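Local coordinates for protein homospermidine synthase (Legionella pneumophila subsp. pneumophila str. Philadelphia 1, PDB 2PH5) that binds NAD in a Rossmann-type domain and probably catalyses the synthesis of the polyamine homospermidine, at residues 232-237 and 291-296; 238-243 and 264-269; 244-249 and 463-468. All coordinates share one frame; numbering follows the deposited sequence.

Contact 1: 232-237 and 291-296; sequences ILEGLQ and ITHAET
T292 reaches across to the C-terminal turn of helix 228-236 with its hydroxyl, where two carbonyl oxygens lie near it. OG1 is 3.3 Å from Q237 OE1 and 3.5 Å from the backbone O of E234; both are weak hydrogen bonds at most, and the single hydroxyl proton cannot be assigned to one of them. E234 O is in any case hydrogen-bonded to S271 OG, and backbone hydrogen bonds join G235 to A272 and Q237 to S271. Q237 has CG anti to its carbonyl carbon (chi1 -60°) and an extended chain, which carries its amide oxygen to T292 roughly at a right angle. E234, extended in the same way, runs past I291, its OE1 3.4 Å from the methyl CG2, and brings its carboxylate over one face of the H293 ring. CD stands 4.0 Å above that plane, toward the rim, with the carboxylate tilted 52° against the ring; OE1 to NE2 of H293 is 3.6 Å. The H293 ring also meets Y319 and packs on P160, an NAD-binding residue at the start of helix 158-176. The contact thus joins the end of helix 228-236 to the loop entering helix 295-302, with E240 of strand 238-242 packed against T292 and the hydroxyl of Y454 of the second subunit hydrogen-bonded to L236 O.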
loop_
_atom_site.group_PDB
_atom_site.type_symbol
_atom_site.label_atom_id
_atom_site.label_comp_id
_atom_site.label_asym_id
_atom_site.label_seq_id
_atom_site.Cartn_x
_atom_site.Cartn_y
_atom_site.Cartn_z
ATOM N N ILE A 232 -5.991 -2.456 -13.336
ATOM C CA ILE A 232 -7.073 -1.627 -12.826
ATOM C C ILE A 232 -8.441 -2.273 -13.067
ATOM O O ILE A 232 -9.238 -2.432 -12.135
ATOM C CB ILE A 232 -7.049 -0.243 -13.498
ATOM C CG1 ILE A 232 -5.770 0.492 -13.100
ATOM C CG2 ILE A 232 -8.295 0.555 -13.117
ATOM C CD1 ILE A 232 -5.595 1.823 -13.785
ATOM N N LEU A 233 -8.699 -2.645 -14.320
ATOM C CA LEU A 233 -9.965 -3.268 -14.695
ATOM C C LEU A 233 -10.211 -4.534 -13.857
ATOM O O LEU A 233 -11.291 -4.710 -13.296
ATOM C CB LEU A 233 -9.973 -3.610 -16.193
ATOM C CG LEU A 233 -11.356 -3.859 -16.807
ATOM C CD1 LEU A 233 -12.054 -2.507 -16.984
ATOM C CD2 LEU A 233 -11.244 -4.566 -18.156
ATOM N N GLU A 234 -9.214 -5.406 -13.766
ATOM C CA GLU A 234 -9.353 -6.622 -12.971
ATOM C C GLU A 234 -9.658 -6.315 -11.506
ATOM O O GLU A 234 -10.531 -6.941 -10.899
ATOM C CB GLU A 234 -8.086 -7.469 -13.071
ATOM C CG GLU A 234 -8.023 -8.296 -14.340
ATOM C CD GLU A 234 -6.609 -8.727 -14.704
ATOM O OE1 GLU A 234 -5.784 -8.945 -13.781
ATOM O OE2 GLU A 234 -6.338 -8.855 -15.930
ATOM N N GLY A 235 -8.953 -5.338 -10.947
ATOM C CA GLY A 235 -9.179 -4.979 -9.559
ATOM C C GLY A 235 -10.527 -4.317 -9.313
ATOM O O GLY A 235 -11.017 -4.285 -8.182
ATOM N N LEU A 236 -11.137 -3.781 -10.363
ATOM C CA LEU A 236 -12.428 -3.122 -10.213
ATOM C C LEU A 236 -13.583 -4.120 -10.159
ATOM O O LEU A 236 -14.597 -3.862 -9.516
ATOM C CB LEU A 236 -12.649 -2.125 -11.357
ATOM C CG LEU A 236 -12.632 -0.623 -11.023
ATOM C CD1 LEU A 236 -11.372 -0.252 -10.279
ATOM C CD2 LEU A 236 -12.750 0.183 -12.316
ATOM N N GLN A 237 -13.429 -5.259 -10.826
ATOM C CA GLN A 237 -14.477 -6.276 -10.846
ATOM C C GLN A 237 -14.581 -7.033 -9.532
ATOM O O GLN A 237 -13.628 -7.108 -8.762
ATOM C CB GLN A 237 -14.229 -7.277 -11.974
ATOM C CG GLN A 237 -14.193 -6.654 -13.357
ATOM C CD GLN A 237 -13.754 -7.646 -14.414
ATOM O OE1 GLN A 237 -12.736 -8.334 -14.255
ATOM N NE2 GLN A 237 -14.517 -7.727 -15.506
ATOM N N ILE A 291 -7.308 -10.739 -7.065
ATOM C CA ILE A 291 -7.611 -10.221 -8.391
ATOM C C ILE A 291 -8.269 -11.302 -9.228
ATOM O O ILE A 291 -7.794 -12.428 -9.286
ATOM C CB ILE A 291 -6.320 -9.747 -9.122
ATOM C CG1 ILE A 291 -6.188 -8.228 -9.039
ATOM C CG2 ILE A 291 -6.367 -10.121 -10.591
ATOM C CD1 ILE A 291 -6.092 -7.702 -7.661
ATOM N N THR A 292 -9.355 -10.949 -9.893
ATOM C CA THR A 292 -10.094 -11.893 -10.720
ATOM C C THR A 292 -9.356 -12.269 -12.015
ATOM O O THR A 292 -8.432 -11.571 -12.437
ATOM C CB THR A 292 -11.439 -11.275 -11.101
ATOM O OG1 THR A 292 -11.214 -10.175 -11.992
ATOM C CG2 THR A 292 -12.149 -10.752 -9.860
ATOM N N HIS A 293 -9.756 -13.379 -12.636
ATOM C CA HIS A 293 -9.168 -13.796 -13.919
ATOM C C HIS A 293 -10.067 -14.714 -14.745
ATOM O O HIS A 293 -11.127 -15.154 -14.290
ATOM C CB HIS A 293 -7.796 -14.447 -13.724
ATOM C CG HIS A 293 -6.654 -13.612 -14.226
ATOM N ND1 HIS A 293 -6.448 -13.354 -15.566
ATOM C CD2 HIS A 293 -5.657 -12.978 -13.567
ATOM C CE1 HIS A 293 -5.373 -12.601 -15.708
ATOM N NE2 HIS A 293 -4.873 -12.357 -14.509
ATOM N N ALA A 294 -9.637 -15.000 -15.968
ATOM C CA ALA A 294 -10.421 -15.840 -16.870
ATOM C C ALA A 294 -10.268 -17.326 -16.593
ATOM O O ALA A 294 -11.258 -18.037 -16.412
ATOM C CB ALA A 294 -10.037 -15.541 -18.320
ATOM N N GLU A 295 -9.020 -17.781 -16.558
ATOM C CA GLU A 295 -8.707 -19.188 -16.335
ATOM C C GLU A 295 -9.107 -19.740 -14.965
ATOM O O GLU A 295 -8.603 -20.784 -14.544
ATOM C CB GLU A 295 -7.208 -19.431 -16.569
ATOM C CG GLU A 295 -6.901 -20.459 -17.663
ATOM C CD GLU A 295 -5.412 -20.722 -17.844
ATOM O OE1 GLU A 295 -5.060 -21.597 -18.663
ATOM O OE2 GLU A 295 -4.594 -20.060 -17.176
ATOM N N THR A 296 -9.998 -19.046 -14.263
ATOM C CA THR A 296 -10.440 -19.527 -12.959
ATOM C C THR A 296 -11.545 -20.557 -13.169
ATOM O O THR A 296 -11.497 -21.654 -12.617
ATOM C CB THR A 296 -10.989 -18.386 -12.073
ATOM O OG1 THR A 296 -9.968 -17.404 -11.871
ATOM C CG2 THR A 296 -11.435 -18.926 -10.726
#

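Contact 2: 238-243 and 264-269; sequences PAEIGW and AIYLSR
I241 and I265 face each other as an antiparallel hydrogen-bonded pair, I241 N giving a 2.9 Å bond to I265 O. Two residues along, L267 N donates to A239 O over 3.1 Å, and the same oxygen takes a CA-H...O contact from Y266 CA. The two isoleucine side chains lie side by side on one face. With CG1 of I265 anti to its backbone N (chi1 174°), CD1 is carried over the six-membered ring of W243, 3.9 Å from the centroid and 9° off the normal, a CH-pi contact. A239 CB meets L267 CB at 3.6 Å. E240 and Y266 occupy the other face and run alongside each other, E240 CG 3.6 Å from Y266 CE2, the carboxylate plane turned 65° from the ring. Farther out, W250 meets W243 edge-to-face and H257 does the same to Y266, while helix 295-302 covers E240 and A264 through I297. I241 rests on T316 and H318 of strand 311-322. Strand 264-267 is the middle member of a small three-stranded antiparallel sheet, between 238-242 and 254-255, part of the saccharopine dehydrogenase C-terminal domain family region.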
loop_
_atom_site.group_PDB
_atom_site.type_symbol
_atom_site.label_atom_id
_atom_site.label_comp_id
_atom_site.label_asym_id
_atom_site.label_seq_id
_atom_site.Cartn_x
_atom_site.Cartn_y
_atom_site.Cartn_z
ATOM N N PRO A 238 -15.755 -7.613 -9.259
ATOM C CA PRO A 238 -15.946 -8.365 -8.016
ATOM C C PRO A 238 -15.132 -9.660 -7.941
ATOM O O PRO A 238 -14.945 -10.344 -8.946
ATOM C CB PRO A 238 -17.450 -8.618 -8.001
ATOM C CG PRO A 238 -17.796 -8.706 -9.463
ATOM C CD PRO A 238 -16.998 -7.564 -10.054
ATOM N N ALA A 239 -14.654 -9.990 -6.742
ATOM C CA ALA A 239 -13.861 -11.202 -6.527
ATOM C C ALA A 239 -14.536 -12.454 -7.103
ATOM O O ALA A 239 -15.700 -12.735 -6.802
ATOM C CB ALA A 239 -13.600 -11.391 -5.031
ATOM N N GLU A 240 -13.796 -13.191 -7.937
ATOM C CA GLU A 240 -14.286 -14.423 -8.569
ATOM C C GLU A 240 -13.535 -15.624 -8.001
ATOM O O GLU A 240 -12.303 -15.643 -7.988
ATOM C CB GLU A 240 -14.095 -14.369 -10.086
ATOM C CG GLU A 240 -14.775 -15.515 -10.830
ATOM C CD GLU A 240 -14.546 -15.455 -12.329
ATOM O OE1 GLU A 240 -15.023 -14.496 -12.973
ATOM O OE2 GLU A 240 -13.883 -16.362 -12.865
ATOM N N ILE A 241 -14.277 -16.635 -7.554
ATOM C CA ILE A 241 -13.665 -17.806 -6.934
ATOM C C ILE A 241 -14.272 -19.159 -7.313
ATOM O O ILE A 241 -15.491 -19.324 -7.308
ATOM C CB ILE A 241 -13.744 -17.678 -5.400
ATOM C CG1 ILE A 241 -13.298 -16.282 -4.962
ATOM C CG2 ILE A 241 -12.886 -18.741 -4.743
ATOM C CD1 ILE A 241 -13.628 -15.961 -3.520
ATOM N N GLY A 242 -13.412 -20.122 -7.635
ATOM C CA GLY A 242 -13.886 -21.459 -7.955
ATOM C C GLY A 242 -14.177 -22.115 -6.615
ATOM O O GLY A 242 -13.264 -22.316 -5.811
ATOM N N TRP A 243 -15.441 -22.438 -6.351
ATOM C CA TRP A 243 -15.797 -23.033 -5.067
ATOM C C TRP A 243 -15.476 -24.520 -4.954
ATOM O O TRP A 243 -16.046 -25.339 -5.669
ATOM C CB TRP A 243 -17.276 -22.812 -4.772
ATOM C CG TRP A 243 -17.567 -22.683 -3.305
ATOM C CD1 TRP A 243 -18.568 -23.299 -2.609
ATOM C CD2 TRP A 243 -16.879 -21.851 -2.362
ATOM N NE1 TRP A 243 -18.548 -22.903 -1.293
ATOM C CE2 TRP A 243 -17.522 -22.012 -1.114
ATOM C CE3 TRP A 243 -15.780 -20.982 -2.451
ATOM C CZ2 TRP A 243 -17.104 -21.337 0.040
ATOM C CZ3 TRP A 243 -15.364 -20.314 -1.304
ATOM C CH2 TRP A 243 -16.028 -20.496 -0.073
ATOM N N ALA A 264 -18.414 -21.224 -9.965
ATOM C CA ALA A 264 -17.966 -19.939 -9.432
ATOM C C ALA A 264 -18.825 -19.283 -8.367
ATOM O O ALA A 264 -20.051 -19.414 -8.334
ATOM C CB ALA A 264 -17.740 -18.949 -10.571
ATOM N N ILE A 265 -18.142 -18.550 -7.504
ATOM C CA ILE A 265 -18.773 -17.830 -6.426
ATOM C C ILE A 265 -18.210 -16.418 -6.532
ATOM O O ILE A 265 -17.085 -16.220 -6.991
ATOM C CB ILE A 265 -18.420 -18.485 -5.069
ATOM C CG1 ILE A 265 -18.956 -17.646 -3.917
ATOM C CG2 ILE A 265 -16.911 -18.662 -4.939
ATOM C CD1 ILE A 265 -18.495 -18.147 -2.564
ATOM N N TYR A 266 -19.001 -15.427 -6.151
ATOM C CA TYR A 266 -18.527 -14.059 -6.232
ATOM C C TYR A 266 -18.634 -13.375 -4.892
ATOM O O TYR A 266 -19.316 -13.853 -3.990
ATOM C CB TYR A 266 -19.311 -13.283 -7.294
ATOM C CG TYR A 266 -19.112 -13.833 -8.687
ATOM C CD1 TYR A 266 -19.738 -15.016 -9.084
ATOM C CD2 TYR A 266 -18.234 -13.222 -9.583
ATOM C CE1 TYR A 266 -19.489 -15.583 -10.330
ATOM C CE2 TYR A 266 -17.978 -13.783 -10.833
ATOM C CZ TYR A 266 -18.606 -14.962 -11.196
ATOM O OH TYR A 266 -18.327 -15.537 -12.409
ATOM N N LEU A 267 -17.923 -12.267 -4.763
ATOM C CA LEU A 267 -17.923 -11.483 -3.541
ATOM C C LEU A 267 -18.329 -10.065 -3.928
ATOM O O LEU A 267 -17.994 -9.596 -5.014
ATOM C CB LEU A 267 -16.526 -11.499 -2.918
ATOM C CG LEU A 267 -16.254 -12.382 -1.692
ATOM C CD1 LEU A 267 -16.841 -13.768 -1.862
ATOM C CD2 LEU A 267 -14.755 -12.451 -1.459
ATOM N N SER A 268 -19.072 -9.394 -3.054
ATOM C CA SER A 268 -19.514 -8.027 -3.327
ATOM C C SER A 268 -18.322 -7.104 -3.576
ATOM O O SER A 268 -18.179 -6.534 -4.656
ATOM C CB SER A 268 -20.331 -7.481 -2.153
ATOM O OG SER A 268 -21.368 -8.378 -1.794
ATOM N N ARG A 269 -17.469 -6.966 -2.570
ATOM C CA ARG A 269 -16.285 -6.114 -2.652
ATOM C C ARG A 269 -15.455 -6.342 -3.923
ATOM O O ARG A 269 -15.433 -7.447 -4.464
ATOM C CB ARG A 269 -15.426 -6.352 -1.406
ATOM C CG ARG A 269 -16.225 -6.217 -0.117
ATOM C CD ARG A 269 -15.380 -6.437 1.110
ATOM N NE ARG A 269 -14.318 -5.445 1.215
ATOM C CZ ARG A 269 -13.493 -5.348 2.250
ATOM N NH1 ARG A 269 -13.609 -6.187 3.274
ATOM N NH2 ARG A 269 -12.550 -4.415 2.261
#

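Contact 3: 244-249 and 463-468; sequences GTHEAH and PWQFFN
W464 meets H246 through its backbone: W464 O accepts a 2.7 Å hydrogen bond from H246 NE2, which comes from 48° above the carbonyl plane while the oxygen lies near the imidazole edge. Water 1 donates to the same oxygen and to E247 OE1, so that a second link spans the segments. Q465, at the N-cap position of helix 466-469, bends its chain about CB-CG and lays its amide group against the backbone from H246 to A248, although the orientation of that amide is doubtful. F466 follows with its backbone amide gripped by E247: F466 N to E247 OE2 is 2.9 Å and nearly straight at 167°, on the syn lone pair. A carboxylate on this first-turn N-H would probably be stabilised by the helix dipole. E247 folds back about its own CB-CG bond to place it there, and its OE1 is hydrogen-bonded to T316 OG1 as well. F467 closes the contact with an offset stack on H249, ring centroids 4.2 Å apart and planes 15° from parallel. Its CB also lies over the imidazole face, 3.5 Å from H249 CG. The imidazole is held by a further residue, H249 NE2 being hydrogen-bonded to D459 OD1. The loop after strand 238-242 is thereby clasped between strand 311-322, which holds G244, T245 and E247, and the short C-terminal helix 466-469.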
loop_
_atom_site.group_PDB
_atom_site.type_symbol
_atom_site.label_atom_id
_atom_site.label_comp_id
_atom_site.label_asym_id
_atom_site.label_seq_id
_atom_site.Cartn_x
_atom_site.Cartn_y
_atom_site.Cartn_z
ATOM N N GLY A 244 -14.563 -24.861 -4.049
ATOM C CA GLY A 244 -14.192 -26.250 -3.866
ATOM C C GLY A 244 -15.199 -27.006 -3.021
ATOM O O GLY A 244 -15.844 -26.426 -2.150
ATOM N N THR A 245 -15.335 -28.305 -3.276
ATOM C CA THR A 245 -16.273 -29.139 -2.528
ATOM C C THR A 245 -15.909 -29.320 -1.049
ATOM O O THR A 245 -16.751 -29.731 -0.261
ATOM C CB THR A 245 -16.423 -30.525 -3.184
ATOM O OG1 THR A 245 -15.139 -31.002 -3.603
ATOM C CG2 THR A 245 -17.347 -30.446 -4.390
ATOM N N HIS A 246 -14.677 -29.003 -0.662
ATOM C CA HIS A 246 -14.288 -29.153 0.738
ATOM C C HIS A 246 -14.738 -27.973 1.584
ATOM O O HIS A 246 -14.915 -28.120 2.792
ATOM C CB HIS A 246 -12.769 -29.286 0.884
ATOM C CG HIS A 246 -12.047 -27.974 0.866
ATOM N ND1 HIS A 246 -11.920 -27.209 -0.275
ATOM C CD2 HIS A 246 -11.468 -27.261 1.862
ATOM C CE1 HIS A 246 -11.297 -26.082 0.021
ATOM N NE2 HIS A 246 -11.012 -26.088 1.312
ATOM N N GLU A 247 -14.900 -26.807 0.957
ATOM C CA GLU A 247 -15.313 -25.590 1.661
ATOM C C GLU A 247 -16.504 -25.848 2.556
ATOM O O GLU A 247 -17.543 -26.343 2.112
ATOM C CB GLU A 247 -15.673 -24.474 0.671
ATOM C CG GLU A 247 -14.552 -24.050 -0.267
ATOM C CD GLU A 247 -13.384 -23.376 0.444
ATOM O OE1 GLU A 247 -12.424 -22.986 -0.253
ATOM O OE2 GLU A 247 -13.422 -23.236 1.685
ATOM N N ALA A 248 -16.352 -25.491 3.823
ATOM C CA ALA A 248 -17.405 -25.696 4.808
ATOM C C ALA A 248 -17.959 -24.385 5.359
ATOM O O ALA A 248 -18.787 -24.392 6.269
ATOM C CB ALA A 248 -16.862 -26.561 5.951
ATOM N N HIS A 249 -17.509 -23.266 4.800
ATOM C CA HIS A 249 -17.952 -21.938 5.246
ATOM C C HIS A 249 -18.453 -21.103 4.070
ATOM O O HIS A 249 -17.928 -21.201 2.967
ATOM C CB HIS A 249 -16.785 -21.223 5.926
ATOM C CG HIS A 249 -16.302 -21.906 7.166
ATOM N ND1 HIS A 249 -16.841 -21.656 8.410
ATOM C CD2 HIS A 249 -15.346 -22.848 7.353
ATOM C CE1 HIS A 249 -16.236 -22.412 9.309
ATOM N NE2 HIS A 249 -15.325 -23.144 8.695
ATOM N N PRO A 463 -7.123 -26.136 7.833
ATOM C CA PRO A 463 -6.422 -24.907 7.467
ATOM C C PRO A 463 -6.680 -24.474 6.038
ATOM O O PRO A 463 -6.610 -23.292 5.707
ATOM C CB PRO A 463 -4.960 -25.260 7.722
ATOM C CG PRO A 463 -4.910 -26.712 7.392
ATOM C CD PRO A 463 -6.174 -27.251 8.012
ATOM N N TRP A 464 -7.006 -25.432 5.187
ATOM C CA TRP A 464 -7.247 -25.101 3.796
ATOM C C TRP A 464 -8.641 -24.568 3.505
ATOM O O TRP A 464 -9.067 -24.552 2.356
ATOM C CB TRP A 464 -6.949 -26.317 2.946
ATOM C CG TRP A 464 -5.594 -26.829 3.219
ATOM C CD1 TRP A 464 -5.255 -28.110 3.525
ATOM C CD2 TRP A 464 -4.371 -26.081 3.181
ATOM N NE1 TRP A 464 -3.893 -28.216 3.675
ATOM C CE2 TRP A 464 -3.324 -26.986 3.469
ATOM C CE3 TRP A 464 -4.058 -24.738 2.931
ATOM C CZ2 TRP A 464 -1.977 -26.593 3.510
ATOM C CZ3 TRP A 464 -2.720 -24.345 2.973
ATOM C CH2 TRP A 464 -1.695 -25.275 3.260
ATOM N N GLN A 465 -9.350 -24.126 4.538
ATOM C CA GLN A 465 -10.689 -23.572 4.357
ATOM C C GLN A 465 -10.592 -22.103 3.972
ATOM O O GLN A 465 -9.831 -21.349 4.584
ATOM C CB GLN A 465 -11.501 -23.683 5.653
ATOM C CG GLN A 465 -11.969 -25.087 5.969
ATOM C CD GLN A 465 -13.168 -25.499 5.149
ATOM O OE1 GLN A 465 -13.247 -26.627 4.672
ATOM N NE2 GLN A 465 -14.116 -24.595 4.996
ATOM N N PHE A 466 -11.372 -21.687 2.981
ATOM C CA PHE A 466 -11.349 -20.294 2.548
ATOM C C PHE A 466 -11.568 -19.366 3.749
ATOM O O PHE A 466 -11.054 -18.246 3.795
ATOM C CB PHE A 466 -12.414 -20.049 1.475
ATOM C CG PHE A 466 -12.316 -18.697 0.822
ATOM C CD1 PHE A 466 -13.346 -17.770 0.955
ATOM C CD2 PHE A 466 -11.177 -18.340 0.087
ATOM C CE1 PHE A 466 -13.248 -16.513 0.372
ATOM C CE2 PHE A 466 -11.073 -17.083 -0.500
ATOM C CZ PHE A 466 -12.109 -16.165 -0.358
ATOM N N PHE A 467 -12.313 -19.856 4.730
ATOM C CA PHE A 467 -12.594 -19.105 5.948
ATOM C C PHE A 467 -11.280 -18.654 6.621
ATOM O O PHE A 467 -11.230 -17.586 7.235
ATOM C CB PHE A 467 -13.410 -19.994 6.896
ATOM C CG PHE A 467 -13.995 -19.274 8.074
ATOM C CD1 PHE A 467 -15.052 -18.387 7.916
ATOM C CD2 PHE A 467 -13.512 -19.516 9.351
ATOM C CE1 PHE A 467 -15.623 -17.754 9.020
ATOM C CE2 PHE A 467 -14.073 -18.890 10.462
ATOM C CZ PHE A 467 -15.131 -18.007 10.297
ATOM N N ASN A 468 -10.222 -19.462 6.500
ATOM C CA ASN A 468 -8.923 -19.127 7.100
ATOM C C ASN A 468 -8.016 -18.325 6.167
ATOM O O ASN A 468 -7.185 -17.537 6.620
ATOM C CB ASN A 468 -8.150 -20.388 7.513
ATOM C CG ASN A 468 -8.883 -21.226 8.537
ATOM O OD1 ASN A 468 -9.317 -20.726 9.582
ATOM N ND2 ASN A 468 -9.013 -22.518 8.252
HETATM O O HOH W 1 -9.766 -22.255 0.335
#

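The first segments of the three contacts follow one another along the chain, from helix 228-236 through strand 238-242 to the loop 244-249, and lead away from the cofactor. Contact 1 is nearest to it, with the E234 side chain about 6 Å from the bound NAD; in contact 2 the E240 side chain is about 14 Å away, and contact 3 lies away from the cofactor site. Contacts 1 and 2 have centres about 10 Å apart and touch where T292 CG2 packs 3.5 Å from E240 N. Contacts 2 and 3, centres about 14 Å apart, meet through I241 CD1 and F466 CZ at 3.5 Å. Contacts 1 and 2 both reach the second subunit, whereas no other chain of the assembly touches contact 3.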